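Local coordinates for response regulator (Vibrio cholerae O1 biovar El Tor, PDB 7KPO), which binds DNA as a domain of the sensor histidine kinase ChiS, and so probably couples signal sensing to control of gene expression, at residues 18-23 and 29-34; 42-47 and 51-56; 79-84 and 89-94. All blocks are in the same frame, centred on the assembly; numbering follows the deposited sequence.

Contact 1 (18-23 and 29-34); sequences SALNYW and QSKFTF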
loop_
_atom_site.group_PDB
_atom_site.type_symbol
_atom_site.label_atom_id
_atom_site.label_comp_id
_atom_site.label_asym_id
_atom_site.label_seq_id
_atom_site.Cartn_x
_atom_site.Cartn_y
_atom_site.Cartn_z
ATOM N N SER A 18 -15.368 4.318 0.786
ATOM C CA SER A 18 -14.313 4.433 -0.252
ATOM C C SER A 18 -13.634 3.077 -0.443
ATOM O O SER A 18 -13.466 2.630 -1.591
ATOM C CB SER A 18 -13.287 5.478 0.124
ATOM O OG SER A 18 -13.846 6.781 0.127
ATOM N N ALA A 19 -13.276 2.444 0.666
ATOM C CA ALA A 19 -12.550 1.159 0.605
ATOM C C ALA A 19 -13.422 0.093 -0.063
ATOM O O ALA A 19 -12.903 -0.667 -0.888
ATOM C CB ALA A 19 -12.120 0.746 1.985
ATOM N N LEU A 20 -14.705 0.028 0.288
ATOM C CA LEU A 20 -15.579 -1.010 -0.325
ATOM C C LEU A 20 -15.772 -0.744 -1.815
ATOM O O LEU A 20 -15.788 -1.708 -2.581
ATOM C CB LEU A 20 -16.920 -1.065 0.403
ATOM C CG LEU A 20 -16.902 -1.863 1.699
ATOM C CD1 LEU A 20 -18.201 -1.685 2.454
ATOM C CD2 LEU A 20 -16.642 -3.339 1.425
ATOM N N ASN A 21 -15.926 0.513 -2.209
ATOM C CA ASN A 21 -16.100 0.814 -3.653
ATOM C C ASN A 21 -14.845 0.371 -4.412
ATOM O O ASN A 21 -14.973 -0.185 -5.522
ATOM C CB ASN A 21 -16.416 2.293 -3.863
ATOM C CG ASN A 21 -17.735 2.703 -3.243
ATOM O OD1 ASN A 21 -18.578 1.860 -2.938
ATOM N ND2 ASN A 21 -17.919 3.999 -3.060
ATOM N N TYR A 22 -13.671 0.605 -3.827
ATOM C CA TYR A 22 -12.384 0.213 -4.450
ATOM C C TYR A 22 -12.286 -1.318 -4.517
ATOM O O TYR A 22 -11.929 -1.863 -5.569
ATOM C CB TYR A 22 -11.267 0.877 -3.650
ATOM C CG TYR A 22 -9.867 0.595 -4.119
ATOM C CD1 TYR A 22 -9.360 1.183 -5.264
ATOM C CD2 TYR A 22 -9.024 -0.206 -3.372
ATOM C CE1 TYR A 22 -8.057 0.949 -5.674
ATOM C CE2 TYR A 22 -7.720 -0.449 -3.765
ATOM C CZ TYR A 22 -7.236 0.129 -4.922
ATOM O OH TYR A 22 -5.951 -0.124 -5.303
ATOM N N TRP A 23 -12.588 -1.991 -3.409
ATOM C CA TRP A 23 -12.598 -3.475 -3.373
ATOM C C TRP A 23 -13.470 -4.017 -4.506
ATOM O O TRP A 23 -13.011 -4.886 -5.262
ATOM C CB TRP A 23 -13.137 -3.963 -2.026
ATOM C CG TRP A 23 -13.533 -5.407 -2.042
ATOM C CD1 TRP A 23 -14.777 -5.912 -2.292
ATOM C CD2 TRP A 23 -12.672 -6.542 -1.846
ATOM N NE1 TRP A 23 -14.750 -7.278 -2.253
ATOM C CE2 TRP A 23 -13.477 -7.694 -1.974
ATOM C CE3 TRP A 23 -11.314 -6.697 -1.552
ATOM C CZ2 TRP A 23 -12.962 -8.979 -1.823
ATOM C CZ3 TRP A 23 -10.805 -7.968 -1.408
ATOM C CH2 TRP A 23 -11.622 -9.092 -1.540
ATOM N N GLN A 29 -15.146 -8.550 -6.986
ATOM C CA GLN A 29 -15.941 -9.330 -6.001
ATOM C C GLN A 29 -16.923 -8.389 -5.288
ATOM O O GLN A 29 -16.749 -7.160 -5.357
ATOM C CB GLN A 29 -15.030 -10.008 -4.971
ATOM C CG GLN A 29 -13.946 -10.914 -5.559
ATOM C CD GLN A 29 -14.423 -12.255 -6.072
ATOM O OE1 GLN A 29 -15.614 -12.524 -6.201
ATOM N NE2 GLN A 29 -13.472 -13.127 -6.367
ATOM N N SER A 30 -17.923 -8.965 -4.630
ATOM C CA SER A 30 -18.949 -8.178 -3.900
ATOM C C SER A 30 -18.498 -7.771 -2.495
ATOM O O SER A 30 -17.484 -8.286 -1.993
ATOM C CB SER A 30 -20.195 -9.003 -3.788
ATOM O OG SER A 30 -19.938 -10.172 -3.013
ATOM N N LYS A 31 -19.280 -6.879 -1.888
ATOM C CA LYS A 31 -19.108 -6.486 -0.470
ATOM C C LYS A 31 -19.285 -7.752 0.372
ATOM O O LYS A 31 -18.503 -7.987 1.308
ATOM C CB LYS A 31 -20.158 -5.437 -0.100
ATOM C CG LYS A 31 -20.295 -5.145 1.387
ATOM C CD LYS A 31 -21.425 -4.186 1.709
ATOM C CE LYS A 31 -22.784 -4.730 1.309
ATOM N NZ LYS A 31 -23.869 -3.747 1.527
ATOM N N PHE A 32 -20.283 -8.557 0.015
ATOM C CA PHE A 32 -20.530 -9.823 0.741
ATOM C C PHE A 32 -19.244 -10.645 0.786
ATOM O O PHE A 32 -18.940 -11.176 1.889
ATOM C CB PHE A 32 -21.636 -10.640 0.075
ATOM C CG PHE A 32 -21.791 -12.019 0.657
ATOM C CD1 PHE A 32 -21.008 -13.071 0.208
ATOM C CD2 PHE A 32 -22.700 -12.256 1.673
ATOM C CE1 PHE A 32 -21.138 -14.336 0.758
ATOM C CE2 PHE A 32 -22.836 -13.525 2.215
ATOM C CZ PHE A 32 -22.055 -14.561 1.755
ATOM N N THR A 33 -18.561 -10.765 -0.367
ATOM C CA THR A 33 -17.317 -11.568 -0.514
ATOM C C THR A 33 -16.197 -10.957 0.331
ATOM O O THR A 33 -15.410 -11.725 0.908
ATOM C CB THR A 33 -16.934 -11.726 -1.986
ATOM O OG1 THR A 33 -17.999 -12.472 -2.572
ATOM C CG2 THR A 33 -15.617 -12.444 -2.179
ATOM N N PHE A 34 -16.085 -9.633 0.352
ATOM C CA PHE A 34 -15.067 -9.025 1.238
ATOM C C PHE A 34 -15.289 -9.519 2.678
ATOM O O PHE A 34 -14.321 -9.946 3.328
ATOM C CB PHE A 34 -15.121 -7.499 1.173
ATOM C CG PHE A 34 -14.562 -6.876 2.421
ATOM C CD1 PHE A 34 -13.215 -6.978 2.724
ATOM C CD2 PHE A 34 -15.403 -6.260 3.330
ATOM C CE1 PHE A 34 -12.716 -6.455 3.905
ATOM C CE2 PHE A 34 -14.902 -5.732 4.506
ATOM C CZ PHE A 34 -13.561 -5.828 4.789
#

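Contact 2 (42-47 and 51-56); sequences RVYLDR and QTRTLD. With FMT (formic acid), chain H; FMT (formic acid), chain G.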
loop_
_atom_site.group_PDB
_atom_site.type_symbol
_atom_site.label_atom_id
_atom_site.label_comp_id
_atom_site.label_asym_id
_atom_site.label_seq_id
_atom_site.Cartn_x
_atom_site.Cartn_y
_atom_site.Cartn_z
ATOM N N ARG A 42 -19.716 -10.325 9.925
ATOM C CA ARG A 42 -20.639 -11.474 9.896
ATOM C C ARG A 42 -21.702 -11.324 8.810
ATOM O O ARG A 42 -22.047 -10.200 8.388
ATOM C CB ARG A 42 -21.272 -11.693 11.269
ATOM C CG ARG A 42 -20.288 -12.191 12.316
ATOM C CD ARG A 42 -21.005 -12.710 13.542
ATOM N NE ARG A 42 -21.831 -13.864 13.205
ATOM C CZ ARG A 42 -22.661 -14.477 14.046
ATOM N NH1 ARG A 42 -22.793 -14.042 15.288
ATOM N NH2 ARG A 42 -23.363 -15.519 13.635
ATOM N N VAL A 43 -22.171 -12.483 8.377
ATOM C CA VAL A 43 -23.261 -12.629 7.380
ATOM C C VAL A 43 -24.505 -13.074 8.147
ATOM O O VAL A 43 -24.387 -13.964 9.023
ATOM C CB VAL A 43 -22.858 -13.634 6.290
ATOM C CG1 VAL A 43 -24.048 -14.093 5.462
ATOM C CG2 VAL A 43 -21.749 -13.074 5.412
ATOM N N TYR A 44 -25.645 -12.475 7.815
ATOM C CA TYR A 44 -26.925 -12.766 8.504
ATOM C C TYR A 44 -28.015 -13.039 7.470
ATOM O O TYR A 44 -27.867 -12.587 6.316
ATOM C CB TYR A 44 -27.338 -11.572 9.372
ATOM C CG TYR A 44 -26.417 -11.262 10.526
ATOM C CD1 TYR A 44 -26.614 -11.842 11.771
ATOM C CD2 TYR A 44 -25.357 -10.383 10.385
ATOM C CE1 TYR A 44 -25.778 -11.563 12.839
ATOM C CE2 TYR A 44 -24.511 -10.093 11.444
ATOM C CZ TYR A 44 -24.723 -10.684 12.678
ATOM O OH TYR A 44 -23.893 -10.403 13.725
ATOM N N LEU A 45 -29.043 -13.785 7.886
ATOM C CA LEU A 45 -30.254 -14.072 7.070
ATOM C C LEU A 45 -31.352 -13.091 7.492
ATOM O O LEU A 45 -31.970 -13.315 8.550
ATOM C CB LEU A 45 -30.689 -15.525 7.287
ATOM C CG LEU A 45 -29.991 -16.559 6.406
ATOM C CD1 LEU A 45 -30.159 -17.962 6.971
ATOM C CD2 LEU A 45 -30.509 -16.486 4.977
ATOM N N ASP A 46 -31.546 -12.032 6.701
ATOM C CA ASP A 46 -32.563 -10.984 6.980
ATOM C C ASP A 46 -33.522 -10.892 5.792
ATOM O O ASP A 46 -33.031 -10.890 4.646
ATOM C CB ASP A 46 -31.905 -9.619 7.197
ATOM C CG ASP A 46 -30.881 -9.592 8.317
ATOM O OD1 ASP A 46 -31.019 -10.395 9.262
ATOM O OD2 ASP A 46 -29.939 -8.784 8.221
ATOM N N ARG A 47 -34.832 -10.836 6.058
ATOM C CA ARG A 47 -35.834 -10.688 4.966
ATOM C C ARG A 47 -35.640 -11.834 3.961
ATOM O O ARG A 47 -35.915 -11.626 2.762
ATOM C CB ARG A 47 -35.637 -9.301 4.343
ATOM C CG ARG A 47 -36.772 -8.789 3.471
ATOM C CD ARG A 47 -36.415 -7.403 2.964
ATOM N NE ARG A 47 -37.483 -6.752 2.216
ATOM C CZ ARG A 47 -37.704 -6.895 0.911
ATOM N NH1 ARG A 47 -38.705 -6.246 0.341
ATOM N NH2 ARG A 47 -36.937 -7.687 0.179
ATOM N N GLN A 51 -27.098 -11.017 4.209
ATOM C CA GLN A 51 -26.712 -9.584 4.279
ATOM C C GLN A 51 -25.564 -9.388 5.270
ATOM O O GLN A 51 -25.511 -10.111 6.280
ATOM C CB GLN A 51 -27.880 -8.721 4.767
ATOM C CG GLN A 51 -29.157 -8.834 3.943
ATOM C CD GLN A 51 -29.059 -8.224 2.566
ATOM O OE1 GLN A 51 -28.082 -7.568 2.216
ATOM N NE2 GLN A 51 -30.102 -8.416 1.775
ATOM N N THR A 52 -24.682 -8.436 4.975
ATOM C CA THR A 52 -23.590 -8.035 5.902
ATOM C C THR A 52 -24.224 -6.947 6.772
ATOM O O THR A 52 -23.837 -5.791 6.664
ATOM C CB THR A 52 -22.351 -7.608 5.111
ATOM O OG1 THR A 52 -22.731 -6.593 4.182
ATOM C CG2 THR A 52 -21.727 -8.752 4.346
ATOM N N ARG A 53 -25.175 -7.361 7.601
ATOM C CA ARG A 53 -26.027 -6.442 8.406
ATOM C C ARG A 53 -25.209 -5.417 9.204
ATOM O O ARG A 53 -25.570 -4.225 9.135
ATOM C CB ARG A 53 -26.937 -7.256 9.329
ATOM C CG ARG A 53 -28.037 -6.440 9.992
ATOM C CD ARG A 53 -28.905 -7.319 10.870
ATOM N NE ARG A 53 -28.140 -7.903 11.961
ATOM C CZ ARG A 53 -28.580 -8.864 12.761
ATOM N NH1 ARG A 53 -27.806 -9.322 13.728
ATOM N NH2 ARG A 53 -29.786 -9.374 12.583
ATOM N N THR A 54 -24.198 -5.851 9.948
ATOM C CA THR A 54 -23.450 -4.864 10.772
ATOM C C THR A 54 -22.549 -3.990 9.892
ATOM O O THR A 54 -22.533 -2.765 10.093
ATOM C CB THR A 54 -22.687 -5.568 11.893
ATOM O OG1 THR A 54 -23.625 -6.389 12.588
ATOM C CG2 THR A 54 -22.037 -4.587 12.842
ATOM N N LEU A 55 -21.814 -4.597 8.963
ATOM C CA LEU A 55 -20.951 -3.806 8.050
ATOM C C LEU A 55 -21.783 -2.705 7.374
ATOM O O LEU A 55 -21.310 -1.569 7.261
ATOM C CB LEU A 55 -20.365 -4.753 7.000
ATOM C CG LEU A 55 -19.601 -4.094 5.853
ATOM C CD1 LEU A 55 -18.432 -3.263 6.366
ATOM C CD2 LEU A 55 -19.123 -5.150 4.864
ATOM N N ASP A 56 -23.001 -3.034 6.955
ATOM C CA ASP A 56 -23.846 -2.057 6.221
ATOM C C ASP A 56 -24.091 -0.807 7.068
ATOM O O ASP A 56 -24.239 0.272 6.488
ATOM C CB ASP A 56 -25.166 -2.696 5.794
ATOM C CG ASP A 56 -25.015 -3.778 4.741
ATOM O OD1 ASP A 56 -23.892 -3.954 4.226
ATOM O OD2 ASP A 56 -26.027 -4.424 4.430
HETATM C C FMT H . -20.633 -8.273 13.007
HETATM O O1 FMT H . -20.294 -8.108 11.849
HETATM O O2 FMT H . -21.869 -8.471 13.430
HETATM C C FMT G . -28.711 -15.017 11.427
HETATM O O1 FMT G . -28.978 -14.953 10.244
HETATM O O2 FMT G . -27.521 -15.206 11.915
HETATM O O HOH W 1 -21.895 -7.631 9.338
#

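Contact 3 (79-84 and 89-94); sequences YILEHC and PERTHI. With SO4 (sulfate ion), chain D; SO4 (sulfate ion), chain B.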
loop_
_atom_site.group_PDB
_atom_site.type_symbol
_atom_site.label_atom_id
_atom_site.label_comp_id
_atom_site.label_asym_id
_atom_site.label_seq_id
_atom_site.Cartn_x
_atom_site.Cartn_y
_atom_site.Cartn_z
ATOM N N TYR A 79 -6.999 -4.916 4.876
ATOM C CA TYR A 79 -7.293 -6.131 4.075
ATOM C C TYR A 79 -7.523 -5.745 2.611
ATOM O O TYR A 79 -6.971 -6.378 1.688
ATOM C CB TYR A 79 -8.517 -6.857 4.630
ATOM C CG TYR A 79 -8.838 -8.134 3.901
ATOM C CD1 TYR A 79 -9.607 -8.126 2.749
ATOM C CD2 TYR A 79 -8.356 -9.351 4.354
ATOM C CE1 TYR A 79 -9.897 -9.297 2.071
ATOM C CE2 TYR A 79 -8.637 -10.530 3.687
ATOM C CZ TYR A 79 -9.413 -10.502 2.542
ATOM O OH TYR A 79 -9.702 -11.656 1.875
ATOM N N ILE A 80 -8.345 -4.722 2.401
ATOM C CA ILE A 80 -8.664 -4.266 1.019
ATOM C C ILE A 80 -7.382 -3.773 0.333
ATOM O O ILE A 80 -7.154 -4.151 -0.830
ATOM C CB ILE A 80 -9.805 -3.237 1.069
ATOM C CG1 ILE A 80 -11.096 -3.958 1.478
ATOM C CG2 ILE A 80 -9.940 -2.506 -0.258
ATOM C CD1 ILE A 80 -12.246 -3.053 1.841
ATOM N N LEU A 81 -6.545 -3.006 1.035
ATOM C CA LEU A 81 -5.288 -2.498 0.414
ATOM C C LEU A 81 -4.300 -3.660 0.186
ATOM O O LEU A 81 -3.525 -3.604 -0.791
ATOM C CB LEU A 81 -4.704 -1.393 1.301
ATOM C CG LEU A 81 -5.499 -0.084 1.330
ATOM C CD1 LEU A 81 -4.967 0.852 2.405
ATOM C CD2 LEU A 81 -5.484 0.597 -0.035
ATOM N N GLU A 82 -4.351 -4.698 1.020
ATOM C CA GLU A 82 -3.460 -5.882 0.874
ATOM C C GLU A 82 -3.816 -6.646 -0.409
ATOM O O GLU A 82 -2.890 -7.120 -1.090
ATOM C CB GLU A 82 -3.619 -6.810 2.084
ATOM C CG GLU A 82 -2.787 -8.080 2.013
ATOM C CD GLU A 82 -1.285 -7.874 2.077
ATOM O OE1 GLU A 82 -0.851 -6.831 2.607
ATOM O OE2 GLU A 82 -0.552 -8.752 1.585
ATOM N N HIS A 83 -5.113 -6.738 -0.712
ATOM C CA HIS A 83 -5.593 -7.545 -1.867
ATOM C C HIS A 83 -5.841 -6.726 -3.136
ATOM O O HIS A 83 -5.940 -7.347 -4.205
ATOM C CB HIS A 83 -6.843 -8.319 -1.432
ATOM C CG HIS A 83 -6.532 -9.363 -0.414
ATOM N ND1 HIS A 83 -6.100 -10.625 -0.771
ATOM C CD2 HIS A 83 -6.539 -9.335 0.937
ATOM C CE1 HIS A 83 -5.876 -11.335 0.315
ATOM N NE2 HIS A 83 -6.138 -10.571 1.374
ATOM N N CYS A 84 -5.926 -5.404 -3.024
ATOM C CA CYS A 84 -6.205 -4.517 -4.186
ATOM C C CYS A 84 -5.054 -3.513 -4.287
ATOM O O CYS A 84 -4.957 -2.629 -3.420
ATOM C CB CYS A 84 -7.561 -3.845 -4.013
ATOM S SG CYS A 84 -8.920 -5.026 -3.803
ATOM N N PRO A 89 -5.555 7.715 -7.824
ATOM C CA PRO A 89 -6.230 8.591 -6.870
ATOM C C PRO A 89 -7.182 7.865 -5.904
ATOM O O PRO A 89 -7.222 8.216 -4.742
ATOM C CB PRO A 89 -7.007 9.551 -7.787
ATOM C CG PRO A 89 -6.196 9.584 -9.064
ATOM C CD PRO A 89 -5.700 8.166 -9.219
ATOM N N GLU A 90 -7.926 6.878 -6.397
ATOM C CA GLU A 90 -8.895 6.158 -5.536
ATOM C C GLU A 90 -8.142 5.464 -4.396
ATOM O O GLU A 90 -8.574 5.569 -3.234
ATOM C CB GLU A 90 -9.695 5.177 -6.383
ATOM C CG GLU A 90 -10.872 4.582 -5.651
ATOM C CD GLU A 90 -11.756 3.687 -6.496
ATOM O OE1 GLU A 90 -11.418 3.457 -7.669
ATOM O OE2 GLU A 90 -12.780 3.224 -5.981
ATOM N N ARG A 91 -7.046 4.780 -4.715
ATOM C CA ARG A 91 -6.264 4.083 -3.667
ATOM C C ARG A 91 -5.612 5.102 -2.728
ATOM O O ARG A 91 -5.649 4.903 -1.503
ATOM C CB ARG A 91 -5.196 3.196 -4.302
ATOM C CG ARG A 91 -4.611 2.198 -3.320
ATOM C CD ARG A 91 -3.616 1.284 -3.995
ATOM N NE ARG A 91 -3.441 0.041 -3.247
ATOM C CZ ARG A 91 -2.554 -0.143 -2.277
ATOM N NH1 ARG A 91 -1.743 0.836 -1.919
ATOM N NH2 ARG A 91 -2.480 -1.308 -1.661
ATOM N N THR A 92 -5.034 6.161 -3.284
ATOM C CA THR A 92 -4.365 7.192 -2.453
ATOM C C THR A 92 -5.376 7.768 -1.452
ATOM O O THR A 92 -5.007 7.993 -0.285
ATOM C CB THR A 92 -3.748 8.263 -3.356
ATOM O OG1 THR A 92 -2.733 7.638 -4.147
ATOM C CG2 THR A 92 -3.175 9.423 -2.576
ATOM N N HIS A 93 -6.611 7.987 -1.892
ATOM C CA HIS A 93 -7.649 8.556 -0.995
ATOM C C HIS A 93 -7.876 7.631 0.201
ATOM O O HIS A 93 -7.978 8.131 1.328
ATOM C CB HIS A 93 -8.933 8.801 -1.792
ATOM C CG HIS A 93 -10.071 9.271 -0.959
ATOM N ND1 HIS A 93 -10.123 10.544 -0.437
ATOM C CD2 HIS A 93 -11.210 8.659 -0.578
ATOM C CE1 HIS A 93 -11.243 10.689 0.246
ATOM N NE2 HIS A 93 -11.925 9.552 0.167
ATOM N N ILE A 94 -7.944 6.327 -0.040
ATOM C CA ILE A 94 -8.152 5.351 1.068
ATOM C C ILE A 94 -6.947 5.412 2.013
ATOM O O ILE A 94 -7.145 5.423 3.238
ATOM C CB ILE A 94 -8.389 3.942 0.504
ATOM C CG1 ILE A 94 -9.683 3.899 -0.311
ATOM C CG2 ILE A 94 -8.400 2.920 1.627
ATOM C CD1 ILE A 94 -9.762 2.756 -1.285
HETATM S S SO4 D . 0.952 -1.651 -0.577
HETATM O O1 SO4 D . -0.349 -1.853 0.008
HETATM O O2 SO4 D . 0.999 -0.360 -1.223
HETATM O O3 SO4 D . 1.201 -2.675 -1.555
HETATM O O4 SO4 D . 1.948 -1.717 0.463
HETATM S S SO4 B . -0.531 -0.802 1.743
HETATM O O1 SO4 B . 0.840 -1.010 1.353
HETATM O O2 SO4 B . -1.013 0.440 1.185
HETATM O O3 SO4 B . -0.616 -0.736 3.177
HETATM O O4 SO4 B . -1.327 -1.901 1.257
#

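Contact 1 (18-23 and 29-34)
The indole of Trp23 reaches from helix 2-27 to the start of helix 31-38, where it meets Phe34 and the main chain of Ser30. CG of Trp23 stands anti to the backbone N (chi1 164°), which carries the ring across the gap. There CB of Phe34 sits over one face, 3.6 Å from the centroid of the five-membered ring of Trp23. The phenyl ring beyond it turns an edge to the same face, the planes 63° apart, so this is a T-shaped pair joined by a CH-pi contact. At its edge the indole donates NE1 to Ser30 O at 2.9 Å; the N-H...O angle of 147° shows a moderately bent bond. NE1 arrives well above the carbonyl plane, whereas the backbone N of Phe34 reaches Ser30 O from the opposite face at 3.0 Å. One oxygen thus serves both the first turn of the helix and the tryptophan. Leu20 completes the apolar part, its CD2 lying 3.7 Å from Phe34 CD2.

Packing thins toward Gln29 and Lys31. Of the exposed Gln29 side chain CB comes nearest, 3.9 Å from Trp23 NE1, and the chain then bends so that the amide end leads away. Lys31 lays its methylenes against Leu20, Lys31 CG being 4.1 Å from Leu20 CD2. Its NZ leaves for a salt bridge with Asp56. On the side of Ser30 away from helix 2-27, its OG shares a hydrogen bond with Thr33 OG1 at 3.0 Å.

Ser30, at the N-cap position, therefore begins the second helix while its carbonyl is pinned to the first. The contact is that of two consecutive helices joined by a short connection, packed through a tryptophan-phenylalanine pair in this DNA-binding domain.

Contact 2 (42-47 and 51-56)
A two-stranded antiparallel beta hairpin, strands 44-46 and 49-51, brings Tyr44 beside Gln51 just before the chain enters helix 53-57. Tyr44 and Gln51 form a hydrogen-bonded pair: Tyr44 N donates a hydrogen bond to Gln51 O at 2.8 Å, and Gln51 N donates one to Tyr44 O at 2.7 Å. Thr52 follows as the centre of an inverse gamma turn, which swings the chain out of the strand, and its OG1 donates to Asp56 OD1 in the first turn of the weakly bonded helix.

Arg53, the next residue, folds back over the hairpin in one of its two modelled conformers. There its side chain is bent at chi3 (63°), laying the guanidinium flat on the ring of Tyr44 with the two centres 3.9 Å apart and the planes at 25°. NH1 lies nearest the ring, over the rim rather than the middle, and CZ stands above the face, meeting the criteria for a cation-pi stack. Asp46 approaches the same conformer from the strand. The salt bridge is long, 3.7 Å from Asp46 OD1 to Arg53 NH2, while OD2 of Asp46 rests against CD of Arg53 at 3.2 Å.

At the far end of the tyrosine, one formate bridges the two segments. Its O2 accepts from Tyr44 OH at 2.8 Å and from Thr54 OG1 at 2.9 Å; its O1 receives Arg42 N along an almost straight N-H...O line (177°). Water 1 ties Arg42 O and this formate O1 to Leu55 N.

The formate probably came from the crystallisation liquor, yet two hydroxyls and a backbone N-H gather round it, so the site can hold a small carboxylate. In the conformer described, stacking rather than a close ion pair appears to hold Arg53, with Asp46 probably adding some electrostatic attraction.

Contact 3 (79-84 and 89-94)
The guanidinium of Arg91 carries Leu81 CD2 over the centre of one face, 3.7 Å above the plane, with oxygen acceptors set round its edge. Leu81 O and Cys84 O lie in that plane. NE donates to Cys84 O at 3.1 Å with an N-H...O angle of 161°, on a carbonyl lone pair. NH2 is close to Leu81 O, 2.7 Å, but the angle of 124° makes that bond weak, and its longer link to Cys84 O is weak too.

Leu81 O is in the last turn of helix 70-83 and Cys84 O just past its end, while Arg91 belongs to the next helix, 89-106; the pair forms a helical hairpin closed by a short loop. Extended from CG to NE, the arginine spans the gap, and its positive charge probably complements the helix end. Two sulfate sites beside it overlap and must be alternatives; in one of them, O1 lies in the guanidinium plane, 2.8 Å from Arg91 NH2. Lys85 and Arg98 of both subunits also bind sulfate. Glu95 of its own chain and Glu95 of the second subunit form salt bridges with NH1. Below the polar rim, the side chains of Leu81 and Ile94 pass in opposite directions, CD2 of Leu81 4.1 Å from CG2 of Ile94.

Contact 3 is buried, contact 1 partly so, and contact 2 lies on the surface, on the other side of the chain's centre from contact 3, nearest atoms about 8 Å apart. Contact 1 touches both. Its helix 31-38 meets contact 2 through the Lys31 NZ to Asp56 OD1 salt bridge, 2.7 Å, and through Phe32 against Val43. Its helix 2-27 meets contact 3 through Tyr22, which packs on Arg91 and Ile94. No helix or strand is common to two contacts. Chemistry differs with place: aromatic packing in partly buried contact 1, a stacked arginine on the surface in contact 2, and in buried contact 3 an arginine bonded to carbonyls and sulfate beside the second subunit.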